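Local coordinates for lipoprotein LPPX (Mycobacterium tuberculosis, PDB 2BYO) that probably carries phthiocerol dimycocerosates from the cell membrane to the outer membrane, holding the lipid in the hydrophobic cavity of a U-shaped beta half-barrel, at residues T144-G149 with T170-Q175; A23-I28 with T129-Q134; L69-V74 with F85-D90. One frame throughout, in Å; residues are numbered along the deposited sequence.

Interaction 1 of 3, residues T144-G149 with T170-Q175; sequences TTKITG and TVWIAQ
Thr145 and Ile147 bond to Ile173 and Val171 as the hydrogen-bonded pairs of an antiparallel ladder between adjacent strands of the U-shaped half-barrel of LppX. Its four backbone bonds include Thr145 N to Ile173 O at 2.8 Å and Val171 N to Ile147 O at 2.9 Å.

On the face that carries Thr145, Ile147, Val171 and Ile173, the branched aliphatic residues suit apolar packing: Ile147 CB rests 4.0 Å from Val171 CG2. Val171 faces the lipid cavity, touching the bound docosahexaenoic acid and Ile28 of helix 22-36.

The other face is built round Trp172. Lys146, its chain extended from a CG anti to the backbone N (chi1 -177°), runs beside the indole and brings CG to 3.4 Å from Trp172 NE1. Thr170 CG2 lies over one face of the ring, near the rim, while Thr144 OG1 sits at its edge. Trp172 NE1 bonds to Glu137 OE1 and Thr144 OG1 to Glu137 O, so strand 129-139 satisfies both.

Polar side chains meet at the end of the ladder. Gln175 NE2, also bonded to Thr136, donates to Thr145 OG1 over 3.0 Å at 164°, with the hydroxyl oxygen lying in the amide plane of Gln175.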
ATOM      1  N   THR A 144       0.134  -3.998 -17.512  1.00 29.16           N
ATOM      2  CA  THR A 144      -0.823  -4.156 -16.430  1.00 28.58           C
ATOM      3  C   THR A 144      -2.219  -3.760 -16.870  1.00 28.77           C
ATOM      4  O   THR A 144      -2.381  -2.926 -17.740  1.00 29.82           O
ATOM      5  CB  THR A 144      -0.468  -3.303 -15.186  1.00 27.25           C
ATOM      6  OG1 THR A 144      -0.616  -1.915 -15.483  1.00 27.99           O
ATOM      7  CG2 THR A 144       0.936  -3.568 -14.690  1.00 27.40           C
ATOM      8  N   THR A 145      -3.215  -4.386 -16.255  1.00 28.46           N
ATOM      9  CA  THR A 145      -4.609  -4.024 -16.434  1.00 28.24           C
ATOM     10  C   THR A 145      -4.921  -2.955 -15.403  1.00 27.27           C
ATOM     11  O   THR A 145      -4.717  -3.169 -14.200  1.00 24.87           O
ATOM     12  CB  THR A 145      -5.506  -5.245 -16.182  1.00 29.75           C
ATOM     13  OG1 THR A 145      -5.136  -6.315 -17.068  1.00 29.82           O
ATOM     14  CG2 THR A 145      -6.953  -4.900 -16.373  1.00 30.56           C
ATOM     15  N   LYS A 146      -5.385  -1.802 -15.878  1.00 26.99           N
ATOM     16  CA  LYS A 146      -5.763  -0.698 -15.017  1.00 27.58           C
ATOM     17  C   LYS A 146      -7.252  -0.806 -14.738  1.00 27.73           C
ATOM     18  O   LYS A 146      -8.049  -0.862 -15.664  1.00 28.02           O
ATOM     19  CB  LYS A 146      -5.445   0.638 -15.686  1.00 29.05           C
ATOM     20  CG  LYS A 146      -5.735   1.851 -14.824  1.00 29.00           C
ATOM     21  CD  LYS A 146      -5.577   3.137 -15.625  1.00 31.97           C
ATOM     22  CE  LYS A 146      -5.817   4.376 -14.755  1.00 34.03           C
ATOM     23  NZ  LYS A 146      -5.724   5.632 -15.549  1.00 34.47           N
ATOM     24  N   ILE A 147      -7.612  -0.874 -13.463  1.00 26.30           N
ATOM     25  CA  ILE A 147      -9.001  -0.958 -13.052  1.00 26.84           C
ATOM     26  C   ILE A 147      -9.239   0.090 -11.988  1.00 26.75           C
ATOM     27  O   ILE A 147      -8.543   0.122 -10.977  1.00 24.84           O
ATOM     28  CB  ILE A 147      -9.377  -2.351 -12.490  1.00 27.58           C
ATOM     29  CG1 ILE A 147      -9.089  -3.435 -13.525  1.00 27.91           C
ATOM     30  CG2 ILE A 147     -10.876  -2.394 -12.096  1.00 28.79           C
ATOM     31  CD1 ILE A 147      -9.329  -4.838 -13.034  1.00 28.82           C
ATOM     32  N   THR A 148     -10.219   0.952 -12.236  1.00 26.95           N
ATOM     33  CA  THR A 148     -10.616   1.975 -11.291  1.00 28.87           C
ATOM     34  C   THR A 148     -11.865   1.526 -10.568  1.00 29.47           C
ATOM     35  O   THR A 148     -12.603   0.680 -11.047  1.00 30.04           O
ATOM     36  CB  THR A 148     -10.923   3.309 -11.998  1.00 30.25           C
ATOM     37  OG1 THR A 148     -11.905   3.092 -13.019  1.00 31.67           O
ATOM     38  CG2 THR A 148      -9.671   3.881 -12.627  1.00 31.83           C
ATOM     39  N   GLY A 149     -12.118   2.131  -9.424  1.00 31.28           N
ATOM     40  CA  GLY A 149     -13.275   1.772  -8.610  1.00 33.30           C
ATOM     41  C   GLY A 149     -13.441   2.793  -7.514  1.00 34.91           C
ATOM     42  O   GLY A 149     -12.577   3.649  -7.334  1.00 35.47           O
ATOM     43  N   THR A 170      -7.492   3.124  -7.741  1.00 30.01           N
ATOM     44  CA  THR A 170      -7.051   2.452  -8.955  1.00 28.40           C
ATOM     45  C   THR A 170      -6.086   1.329  -8.599  1.00 27.75           C
ATOM     46  O   THR A 170      -5.307   1.462  -7.655  1.00 26.28           O
ATOM     47  CB  THR A 170      -6.323   3.419  -9.902  1.00 28.85           C
ATOM     48  OG1 THR A 170      -7.118   4.598 -10.097  1.00 30.81           O
ATOM     49  CG2 THR A 170      -6.053   2.735 -11.284  1.00 28.36           C
ATOM     50  N   VAL A 171      -6.167   0.217  -9.327  1.00 26.46           N
ATOM     51  CA  VAL A 171      -5.177  -0.852  -9.206  1.00 26.39           C
ATOM     52  C   VAL A 171      -4.651  -1.196 -10.591  1.00 25.35           C
ATOM     53  O   VAL A 171      -5.382  -1.088 -11.582  1.00 24.38           O
ATOM     54  CB  VAL A 171      -5.741  -2.141  -8.538  1.00 26.44           C
ATOM     55  CG1 VAL A 171      -6.199  -1.852  -7.105  1.00 29.48           C
ATOM     56  CG2 VAL A 171      -6.871  -2.763  -9.355  1.00 28.63           C
ATOM     57  N   TRP A 172      -3.388  -1.607 -10.640  1.00 24.81           N
ATOM     58  CA  TRP A 172      -2.740  -2.043 -11.866  1.00 24.52           C
ATOM     59  C   TRP A 172      -2.225  -3.455 -11.654  1.00 25.23           C
ATOM     60  O   TRP A 172      -1.361  -3.689 -10.794  1.00 23.84           O
ATOM     61  CB  TRP A 172      -1.577  -1.122 -12.194  1.00 25.32           C
ATOM     62  CG  TRP A 172      -1.956   0.251 -12.688  1.00 24.78           C
ATOM     63  CD1 TRP A 172      -2.054   0.645 -13.989  1.00 26.47           C
ATOM     64  CD2 TRP A 172      -2.237   1.418 -11.895  1.00 27.31           C
ATOM     65  NE1 TRP A 172      -2.394   1.972 -14.061  1.00 27.02           N
ATOM     66  CE2 TRP A 172      -2.517   2.474 -12.793  1.00 27.95           C
ATOM     67  CE3 TRP A 172      -2.298   1.672 -10.516  1.00 25.86           C
ATOM     68  CZ2 TRP A 172      -2.834   3.767 -12.358  1.00 29.11           C
ATOM     69  CZ3 TRP A 172      -2.616   2.954 -10.087  1.00 27.18           C
ATOM     70  CH2 TRP A 172      -2.888   3.983 -11.007  1.00 27.70           C
ATOM     71  N   ILE A 173      -2.756  -4.389 -12.439  1.00 25.82           N
ATOM     72  CA  ILE A 173      -2.556  -5.811 -12.216  1.00 26.05           C
ATOM     73  C   ILE A 173      -1.805  -6.400 -13.387  1.00 27.00           C
ATOM     74  O   ILE A 173      -2.259  -6.309 -14.525  1.00 26.72           O
ATOM     75  CB  ILE A 173      -3.908  -6.556 -12.037  1.00 26.44           C
ATOM     76  CG1 ILE A 173      -4.653  -6.003 -10.814  1.00 26.04           C
ATOM     77  CG2 ILE A 173      -3.687  -8.065 -11.876  1.00 27.19           C
ATOM     78  CD1 ILE A 173      -6.113  -6.354 -10.795  1.00 27.99           C
ATOM     79  N   ALA A 174      -0.664  -7.024 -13.094  1.00 27.74           N
ATOM     80  CA  ALA A 174       0.211  -7.576 -14.127  1.00 28.16           C
ATOM     81  C   ALA A 174      -0.563  -8.522 -15.034  1.00 29.63           C
ATOM     82  O   ALA A 174      -1.444  -9.267 -14.571  1.00 30.40           O
ATOM     83  CB  ALA A 174       1.385  -8.306 -13.493  1.00 28.19           C
ATOM     84  N   GLN A 175      -0.231  -8.489 -16.324  1.00 30.51           N
ATOM     85  CA  GLN A 175      -0.831  -9.392 -17.312  1.00 31.36           C
ATOM     86  C   GLN A 175       0.094 -10.551 -17.676  1.00 32.33           C
ATOM     87  O   GLN A 175      -0.155 -11.257 -18.635  1.00 34.43           O
ATOM     88  CB  GLN A 175      -1.197  -8.613 -18.572  1.00 31.53           C
ATOM     89  CG  GLN A 175      -2.223  -7.515 -18.329  1.00 30.63           C
ATOM     90  CD  GLN A 175      -2.352  -6.567 -19.502  1.00 32.44           C
ATOM     91  OE1 GLN A 175      -1.524  -6.576 -20.418  1.00 31.51           O
ATOM     92  NE2 GLN A 175      -3.391  -5.731 -19.478  1.00 29.32           N
TER
HETATM   93  O   HOH W   1      -4.453  -8.476 -15.479  1.00 30.07           O

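Interaction 2 of 3, residues A23-I28 with T129-Q134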
ATOM      1  N   ALA A  23     -16.510  -9.985 -12.980  1.00 31.57           N
ATOM      2  CA  ALA A  23     -15.281 -10.337 -13.694  1.00 30.50           C
ATOM      3  C   ALA A  23     -14.129  -9.441 -13.225  1.00 29.15           C
ATOM      4  O   ALA A  23     -13.040  -9.927 -12.936  1.00 27.22           O
ATOM      5  CB  ALA A  23     -15.484 -10.241 -15.196  1.00 30.40           C
ATOM      6  N   LEU A  24     -14.386  -8.143 -13.077  1.00 29.33           N
ATOM      7  CA  LEU A  24     -13.349  -7.221 -12.599  1.00 28.83           C
ATOM      8  C   LEU A  24     -13.000  -7.452 -11.128  1.00 29.19           C
ATOM      9  O   LEU A  24     -11.848  -7.340 -10.733  1.00 27.86           O
ATOM     10  CB  LEU A  24     -13.756  -5.772 -12.811  1.00 29.83           C
ATOM     11  CG  LEU A  24     -14.074  -5.421 -14.260  1.00 28.28           C
ATOM     12  CD1 LEU A  24     -14.418  -3.953 -14.368  1.00 29.27           C
ATOM     13  CD2 LEU A  24     -12.906  -5.775 -15.159  1.00 27.44           C
ATOM     14  N   LEU A  25     -13.996  -7.785 -10.326  1.00 30.63           N
ATOM     15  CA  LEU A  25     -13.749  -8.134  -8.937  1.00 32.39           C
ATOM     16  C   LEU A  25     -12.888  -9.391  -8.832  1.00 31.32           C
ATOM     17  O   LEU A  25     -12.011  -9.475  -7.976  1.00 31.59           O
ATOM     18  CB  LEU A  25     -15.067  -8.349  -8.176  1.00 35.16           C
ATOM     19  CG  LEU A  25     -15.381  -7.369  -7.045  1.00 39.91           C
ATOM     20  CD1 LEU A  25     -16.475  -7.976  -6.180  1.00 44.78           C
ATOM     21  CD2 LEU A  25     -14.157  -7.027  -6.202  1.00 39.19           C
ATOM     22  N   ALA A  26     -13.161 -10.365  -9.695  1.00 31.05           N
ATOM     23  CA  ALA A  26     -12.421 -11.612  -9.708  1.00 31.06           C
ATOM     24  C   ALA A  26     -10.951 -11.347 -10.007  1.00 30.42           C
ATOM     25  O   ALA A  26     -10.074 -11.927  -9.369  1.00 30.81           O
ATOM     26  CB  ALA A  26     -13.011 -12.565 -10.730  1.00 31.33           C
ATOM     27  N   GLU A  27     -10.689 -10.474 -10.979  1.00 29.42           N
ATOM     28  CA  GLU A  27      -9.326 -10.133 -11.356  1.00 27.85           C
ATOM     29  C   GLU A  27      -8.602  -9.422 -10.222  1.00 28.07           C
ATOM     30  O   GLU A  27      -7.427  -9.686  -9.986  1.00 25.85           O
ATOM     31  CB  GLU A  27      -9.311  -9.280 -12.626  1.00 27.69           C
ATOM     32  CG  GLU A  27      -7.920  -8.936 -13.170  1.00 27.25           C
ATOM     33  CD  GLU A  27      -7.145 -10.151 -13.668  1.00 28.31           C
ATOM     34  OE1 GLU A  27      -6.020  -9.967 -14.178  1.00 30.98           O
ATOM     35  OE2 GLU A  27      -7.646 -11.286 -13.564  1.00 26.82           O
ATOM     36  N   ILE A  28      -9.292  -8.530  -9.510  1.00 28.72           N
ATOM     37  CA  ILE A  28      -8.674  -7.885  -8.343  1.00 29.26           C
ATOM     38  C   ILE A  28      -8.379  -8.917  -7.238  1.00 29.78           C
ATOM     39  O   ILE A  28      -7.322  -8.867  -6.603  1.00 29.71           O
ATOM     40  CB  ILE A  28      -9.541  -6.751  -7.765  1.00 29.94           C
ATOM     41  CG1 ILE A  28      -9.730  -5.639  -8.804  1.00 28.53           C
ATOM     42  CG2 ILE A  28      -8.891  -6.182  -6.492  1.00 29.48           C
ATOM     43  CD1 ILE A  28     -10.843  -4.687  -8.460  1.00 30.13           C
ATOM     44  N   THR A 129     -17.461  -0.157  -5.428  1.00 45.63           N
ATOM     45  CA  THR A 129     -18.441   0.095  -6.481  1.00 44.68           C
ATOM     46  C   THR A 129     -17.774   0.659  -7.730  1.00 40.61           C
ATOM     47  O   THR A 129     -16.605   1.042  -7.710  1.00 37.27           O
ATOM     48  CB  THR A 129     -19.532   1.066  -6.007  1.00 46.43           C
ATOM     49  OG1 THR A 129     -18.928   2.234  -5.448  1.00 44.51           O
ATOM     50  CG2 THR A 129     -20.407   0.409  -4.969  1.00 49.24           C
ATOM     51  N   ASN A 130     -18.530   0.669  -8.821  1.00 40.53           N
ATOM     52  CA  ASN A 130     -18.138   1.339 -10.050  1.00 38.88           C
ATOM     53  C   ASN A 130     -16.794   0.892 -10.568  1.00 35.56           C
ATOM     54  O   ASN A 130     -15.948   1.721 -10.913  1.00 34.58           O
ATOM     55  CB  ASN A 130     -18.156   2.867  -9.857  1.00 39.76           C
ATOM     56  CG  ASN A 130     -18.245   3.632 -11.190  1.00 40.85           C
ATOM     57  OD1 ASN A 130     -18.426   3.034 -12.259  1.00 40.72           O
ATOM     58  ND2 ASN A 130     -18.132   4.954 -11.121  1.00 38.66           N
ATOM     59  N   LEU A 131     -16.587  -0.424 -10.603  1.00 34.82           N
ATOM     60  CA  LEU A 131     -15.362  -0.985 -11.162  1.00 33.69           C
ATOM     61  C   LEU A 131     -15.340  -0.727 -12.658  1.00 33.23           C
ATOM     62  O   LEU A 131     -16.316  -0.983 -13.329  1.00 32.81           O
ATOM     63  CB  LEU A 131     -15.254  -2.491 -10.877  1.00 33.38           C
ATOM     64  CG  LEU A 131     -14.970  -2.874  -9.416  1.00 34.48           C
ATOM     65  CD1 LEU A 131     -14.931  -4.391  -9.265  1.00 35.54           C
ATOM     66  CD2 LEU A 131     -13.663  -2.261  -8.934  1.00 33.92           C
ATOM     67  N   GLN A 132     -14.234  -0.195 -13.168  1.00 34.05           N
ATOM     68  CA  GLN A 132     -14.097   0.089 -14.601  1.00 34.89           C
ATOM     69  C   GLN A 132     -12.734  -0.386 -15.084  1.00 32.82           C
ATOM     70  O   GLN A 132     -11.701  -0.062 -14.486  1.00 29.84           O
ATOM     71  CB  GLN A 132     -14.241   1.593 -14.883  1.00 35.96           C
ATOM     72  CG  GLN A 132     -15.660   2.136 -14.823  1.00 40.67           C
ATOM     73  CD  GLN A 132     -15.710   3.667 -14.932  1.00 42.45           C
ATOM     74  OE1 GLN A 132     -14.962   4.283 -15.711  1.00 44.59           O
ATOM     75  NE2 GLN A 132     -16.598   4.283 -14.155  1.00 46.94           N
ATOM     76  N   ALA A 133     -12.747  -1.156 -16.166  1.00 32.16           N
ATOM     77  CA  ALA A 133     -11.535  -1.621 -16.795  1.00 33.53           C
ATOM     78  C   ALA A 133     -11.054  -0.546 -17.765  1.00 33.41           C
ATOM     79  O   ALA A 133     -11.661  -0.338 -18.811  1.00 33.15           O
ATOM     80  CB  ALA A 133     -11.800  -2.935 -17.524  1.00 34.13           C
ATOM     81  N   GLN A 134      -9.955   0.123 -17.423  1.00 34.10           N
ATOM     82  CA  GLN A 134      -9.490   1.275 -18.199  1.00 35.95           C
ATOM     83  C   GLN A 134      -8.490   0.896 -19.278  1.00 37.22           C
ATOM     84  O   GLN A 134      -7.995   1.759 -19.996  1.00 41.74           O
ATOM     85  CB  GLN A 134      -8.857   2.316 -17.284  1.00 35.88           C
ATOM     86  CG  GLN A 134      -9.729   2.797 -16.143  1.00 37.22           C
ATOM     87  CD  GLN A 134     -10.853   3.711 -16.575  1.00 41.52           C
ATOM     88  OE1 GLN A 134     -11.629   4.198 -15.743  1.00 43.47           O
ATOM     89  NE2 GLN A 134     -10.948   3.960 -17.873  1.00 43.31           N
TER
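Leu131 points from the first part of strand 129-139 toward helix 22-36 and meets three of its residues, Leu24, Leu25 and Ile28. Its CB lies 3.9 Å from CD1 of Leu24, close to the backbone. CG stands anti to the carbonyl carbon (chi1 -71°), and from there the two methyls part toward different residues of the helix. CD1 goes to Leu25, approaching both its backbone N and its side chain, with Leu25 CG 3.7 Å from Leu131 CD1; the two side chains cross at about a right angle. CD2 meets CD1 of Ile28 at 3.8 Å, and these two side chains reach toward each other tip to tip. A leucine suits this place because its forked end can fill two positions of a helical surface at once.

Leu24 answers from the helix one turn before Ile28. Its CD1 lies along the strand backbone, 3.7 Å from Leu131 O, while its CD2 touches the CB of Ala133 at 3.9 Å. The small alanine probably lets Leu24 lie close to the strand. Within the strand, Gln132 NE2 donates to Asn130 OD1 over 2.9 Å, tying two exposed polar side chains together; NE2 comes from above the plane of the Asn130 carbonyl, while OD1 lies in the amide plane of Gln132.

Leu125 adds to the apolar cluster by touching Leu25 and Ile28, and Ile28 also touches the bound docosahexaenoic acid. The short axes pass 8.9 Å apart at 78°, so the helix runs nearly square to the strand, and side chains meet across it through aliphatic carbons alone. Such a helix packed across a curved antiparallel sheet, beside the lipid cavity, is consistent with the half-barrel fold of the LppX/LprAFG family.

Interaction 3 of 3, residues L69-V74 with F85-D90. With OAA (oxaloacetate ion), chain L.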
ATOM      1  N   LEU A  69       6.182 -10.631  10.014  1.00 45.11           N
ATOM      2  CA  LEU A  69       6.164  -9.324   9.364  1.00 42.76           C
ATOM      3  C   LEU A  69       7.333  -8.461   9.841  1.00 41.31           C
ATOM      4  O   LEU A  69       7.493  -8.217  11.037  1.00 40.98           O
ATOM      5  CB  LEU A  69       4.847  -8.590   9.616  1.00 43.79           C
ATOM      6  CG  LEU A  69       4.701  -7.246   8.883  1.00 42.13           C
ATOM      7  CD1 LEU A  69       4.643  -7.450   7.382  1.00 41.63           C
ATOM      8  CD2 LEU A  69       3.466  -6.504   9.357  1.00 43.60           C
ATOM      9  N   ALA A  70       8.149  -8.018   8.894  1.00 38.20           N
ATOM     10  CA  ALA A  70       9.303  -7.188   9.194  1.00 37.83           C
ATOM     11  C   ALA A  70       9.645  -6.349   7.965  1.00 35.91           C
ATOM     12  O   ALA A  70       9.420  -6.778   6.826  1.00 32.91           O
ATOM     13  CB  ALA A  70      10.481  -8.045   9.621  1.00 38.61           C
ATOM     14  N   ALA A  71      10.156  -5.144   8.199  1.00 35.16           N
ATOM     15  CA  ALA A  71      10.429  -4.210   7.106  1.00 34.34           C
ATOM     16  C   ALA A  71      11.619  -3.330   7.436  1.00 34.73           C
ATOM     17  O   ALA A  71      11.849  -2.990   8.599  1.00 35.87           O
ATOM     18  CB  ALA A  71       9.221  -3.368   6.818  1.00 33.81           C
ATOM     19  N   LYS A  72      12.380  -2.990   6.403  1.00 34.44           N
ATOM     20  CA  LYS A  72      13.538  -2.112   6.525  1.00 34.46           C
ATOM     21  C   LYS A  72      13.646  -1.302   5.234  1.00 32.58           C
ATOM     22  O   LYS A  72      13.508  -1.846   4.142  1.00 30.07           O
ATOM     23  CB  LYS A  72      14.809  -2.929   6.737  1.00 36.12           C
ATOM     24  CG  LYS A  72      16.062  -2.105   7.052  1.00 38.10           C
ATOM     25  CD  LYS A  72      17.266  -3.024   7.261  1.00 40.71           C
ATOM     26  CE  LYS A  72      18.592  -2.251   7.398  1.00 42.60           C
ATOM     27  NZ  LYS A  72      19.767  -3.178   7.479  1.00 43.83           N
ATOM     28  N   GLY A  73      13.873  -0.000   5.368  1.00 30.80           N
ATOM     29  CA  GLY A  73      14.082   0.836   4.211  1.00 30.24           C
ATOM     30  C   GLY A  73      14.337   2.278   4.587  1.00 30.33           C
ATOM     31  O   GLY A  73      14.925   2.569   5.630  1.00 28.41           O
ATOM     32  N   VAL A  74      13.848   3.175   3.739  1.00 29.62           N
ATOM     33  CA  VAL A  74      14.096   4.603   3.876  1.00 29.08           C
ATOM     34  C   VAL A  74      12.782   5.330   3.618  1.00 28.30           C
ATOM     35  O   VAL A  74      11.914   4.815   2.905  1.00 27.42           O
ATOM     36  CB  VAL A  74      15.222   5.054   2.915  1.00 29.44           C
ATOM     37  CG1 VAL A  74      14.793   4.956   1.463  1.00 29.38           C
ATOM     38  CG2 VAL A  74      15.680   6.438   3.234  1.00 32.16           C
ATOM     39  N   PHE A  85      14.011   3.622   8.081  1.00 30.17           N
ATOM     40  CA  PHE A  85      12.663   3.187   8.460  1.00 31.04           C
ATOM     41  C   PHE A  85      12.700   1.701   8.744  1.00 31.42           C
ATOM     42  O   PHE A  85      13.315   0.953   7.997  1.00 29.64           O
ATOM     43  CB  PHE A  85      11.671   3.461   7.309  1.00 31.07           C
ATOM     44  CG  PHE A  85      10.304   2.837   7.508  1.00 31.76           C
ATOM     45  CD1 PHE A  85       9.269   3.563   8.089  1.00 33.14           C
ATOM     46  CD2 PHE A  85      10.060   1.529   7.136  1.00 33.97           C
ATOM     47  CE1 PHE A  85       8.017   2.996   8.290  1.00 35.39           C
ATOM     48  CE2 PHE A  85       8.795   0.946   7.333  1.00 35.61           C
ATOM     49  CZ  PHE A  85       7.777   1.685   7.910  1.00 35.29           C
ATOM     50  N   ARG A  86      12.031   1.268   9.807  1.00 32.70           N
ATOM     51  CA  ARG A  86      11.900  -0.172  10.057  1.00 35.67           C
ATOM     52  C   ARG A  86      10.588  -0.559  10.723  1.00 36.43           C
ATOM     53  O   ARG A  86       9.939   0.246  11.389  1.00 35.85           O
ATOM     54  CB  ARG A  86      13.085  -0.715  10.878  1.00 36.05           C
ATOM     55  CG  ARG A  86      13.107  -0.224  12.298  1.00 38.98           C
ATOM     56  CD  ARG A  86      14.395  -0.570  13.030  1.00 39.60           C
ATOM     57  NE  ARG A  86      14.280  -0.187  14.438  1.00 42.18           N
ATOM     58  CZ  ARG A  86      15.282  -0.167  15.319  1.00 43.83           C
ATOM     59  NH1 ARG A  86      16.524  -0.486  14.961  1.00 44.76           N
ATOM     60  NH2 ARG A  86      15.036   0.192  16.568  1.00 44.71           N
ATOM     61  N   VAL A  87      10.194  -1.804  10.480  1.00 38.76           N
ATOM     62  CA  VAL A  87       9.175  -2.477  11.262  1.00 41.97           C
ATOM     63  C   VAL A  87       9.841  -3.709  11.881  1.00 44.63           C
ATOM     64  O   VAL A  87      10.315  -4.596  11.167  1.00 44.40           O
ATOM     65  CB  VAL A  87       7.958  -2.886  10.399  1.00 41.67           C
ATOM     66  CG1 VAL A  87       7.002  -3.765  11.204  1.00 45.42           C
ATOM     67  CG2 VAL A  87       7.242  -1.659   9.889  1.00 39.83           C
ATOM     68  N   GLN A  88       9.894  -3.736  13.209  1.00 47.42           N
ATOM     69  CA  GLN A  88      10.440  -4.858  13.955  1.00 51.18           C
ATOM     70  C   GLN A  88       9.463  -5.214  15.060  1.00 53.79           C
ATOM     71  O   GLN A  88       9.100  -4.359  15.868  1.00 54.20           O
ATOM     72  CB  GLN A  88      11.793  -4.488  14.566  1.00 52.16           C
ATOM     73  CG  GLN A  88      12.907  -4.338  13.542  1.00 52.83           C
ATOM     74  CD  GLN A  88      14.282  -4.191  14.178  1.00 54.05           C
ATOM     75  OE1 GLN A  88      14.417  -3.952  15.390  1.00 58.72           O
ATOM     76  NE2 GLN A  88      15.319  -4.320  13.352  1.00 58.16           N
ATOM     77  N   GLY A  89       9.041  -6.474  15.104  1.00 55.77           N
ATOM     78  CA  GLY A  89       8.031  -6.894  16.066  1.00 58.46           C
ATOM     79  C   GLY A  89       6.789  -6.038  15.883  1.00 57.46           C
ATOM     80  O   GLY A  89       6.266  -5.924  14.777  1.00 54.79           O
ATOM     81  N   ASP A  90       6.340  -5.405  16.963  1.00 58.24           N
ATOM     82  CA  ASP A  90       5.149  -4.562  16.919  1.00 58.01           C
ATOM     83  C   ASP A  90       5.465  -3.116  16.511  1.00 54.28           C
ATOM     84  O   ASP A  90       4.563  -2.350  16.190  1.00 54.32           O
ATOM     85  CB  ASP A  90       4.470  -4.586  18.294  1.00 62.31           C
ATOM     86  CG  ASP A  90       3.130  -3.875  18.302  1.00 63.71           C
ATOM     87  OD1 ASP A  90       2.247  -4.241  17.498  1.00 64.52           O
ATOM     88  OD2 ASP A  90       2.962  -2.954  19.126  1.00 65.88           O
TER
HETATM   89  O1  OAA L1218      17.049   1.066   7.661  1.00 52.92           O
HETATM   90  O2  OAA L1218      17.336   0.126   9.590  1.00 54.87           O
HETATM   91  O4  OAA L1218      21.395   1.410   7.827  1.00 54.20           O
HETATM   92  O5  OAA L1218      21.386  -0.502   8.885  1.00 55.04           O
HETATM   93  O3  OAA L1218      20.683   2.244  10.519  1.00 48.84           O
HETATM   94  C1  OAA L1218      17.696   0.968   8.735  1.00 53.64           C
HETATM   95  C2  OAA L1218      18.865   1.896   9.013  1.00 54.00           C
HETATM   96  C3  OAA L1218      20.038   1.254   9.750  1.00 51.53           C
HETATM   97  C4  OAA L1218      20.992   0.687   8.767  1.00 50.41           C
HETATM   98  O   HOH W   2       5.886  -7.782  13.100  1.00 40.42           O
HETATM   99  O   HOH W   3       9.239  -8.462  13.020  1.00 49.14           O
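An antiparallel strand pair in the half-barrel joins Ala71 and Gly73 to Val87 and Phe85, with bound fatty acid beside one face and an oxaloacetate ion at the other. Four backbone bonds hold it, among them Ala71 N to Val87 O at 3.0 Å and Phe85 N to Gly73 O at 2.8 Å.

The lipid face carries Ala71, Phe85 and Val87. The single methyl of Ala71 is small enough to fit between its larger neighbours: it packs on Val87, CB to CB at 3.8 Å, and lies at the edge of the Phe85 ring, 4.4 Å from CE2. Phe85 CG is anti to the backbone N (chi1 170°), which extends the ring so that its edge is turned to Ala71. Gly73, with no side chain of its own, brings its N close to the edge of the same ring. Phe85 and Val87, both apolar, touch a bound alpha-linolenic acid.

Lys72 lies on the other face. Its fully extended chain runs along the oxaloacetate, CG coming within 3.4 Å of O1, and NZ makes a weak hydrogen bond to O5; the positive end suits an anion. Arg86 starts on the same face, but its chain leads away; its guanidinium has Gln88 OE1 over its centre and makes a cation-pi contact with Trp100.

A water links Leu69 and Gly89, donating to Leu69 O at 2.7 Å and accepting from Gly89 N. Gly89 has positive phi, which glycine adopts readily. Strand 57-65 pairs with Lys72 and Val74, and strand 91-96 with Arg86 through Ser93, while Ile106 of helix 106-112 lies against Leu69 and Val87.

All three contacts reach the same antiparallel sheet. Interactions 1 and 2 lie near one end of it, their centres 8 Å apart, and interaction 3 is on the opposite side of the chain's centre, 27 Å from interaction 1 between centres. The first two join directly: strand 129-139 pairs with strand 142-151, and Ile173 CD1 packs on Glu27 O of the helix. Each contact is only partly buried. Interactions 1 and 3 are backbone ladders, each with a mainly apolar face near lipid, whereas interaction 2 sets a helix on an outermost strand through aliphatic side chains. The opposite, more polar face groups Trp172, Lys146 and threonines in interaction 1, and Lys72 with a bound anion in interaction 3.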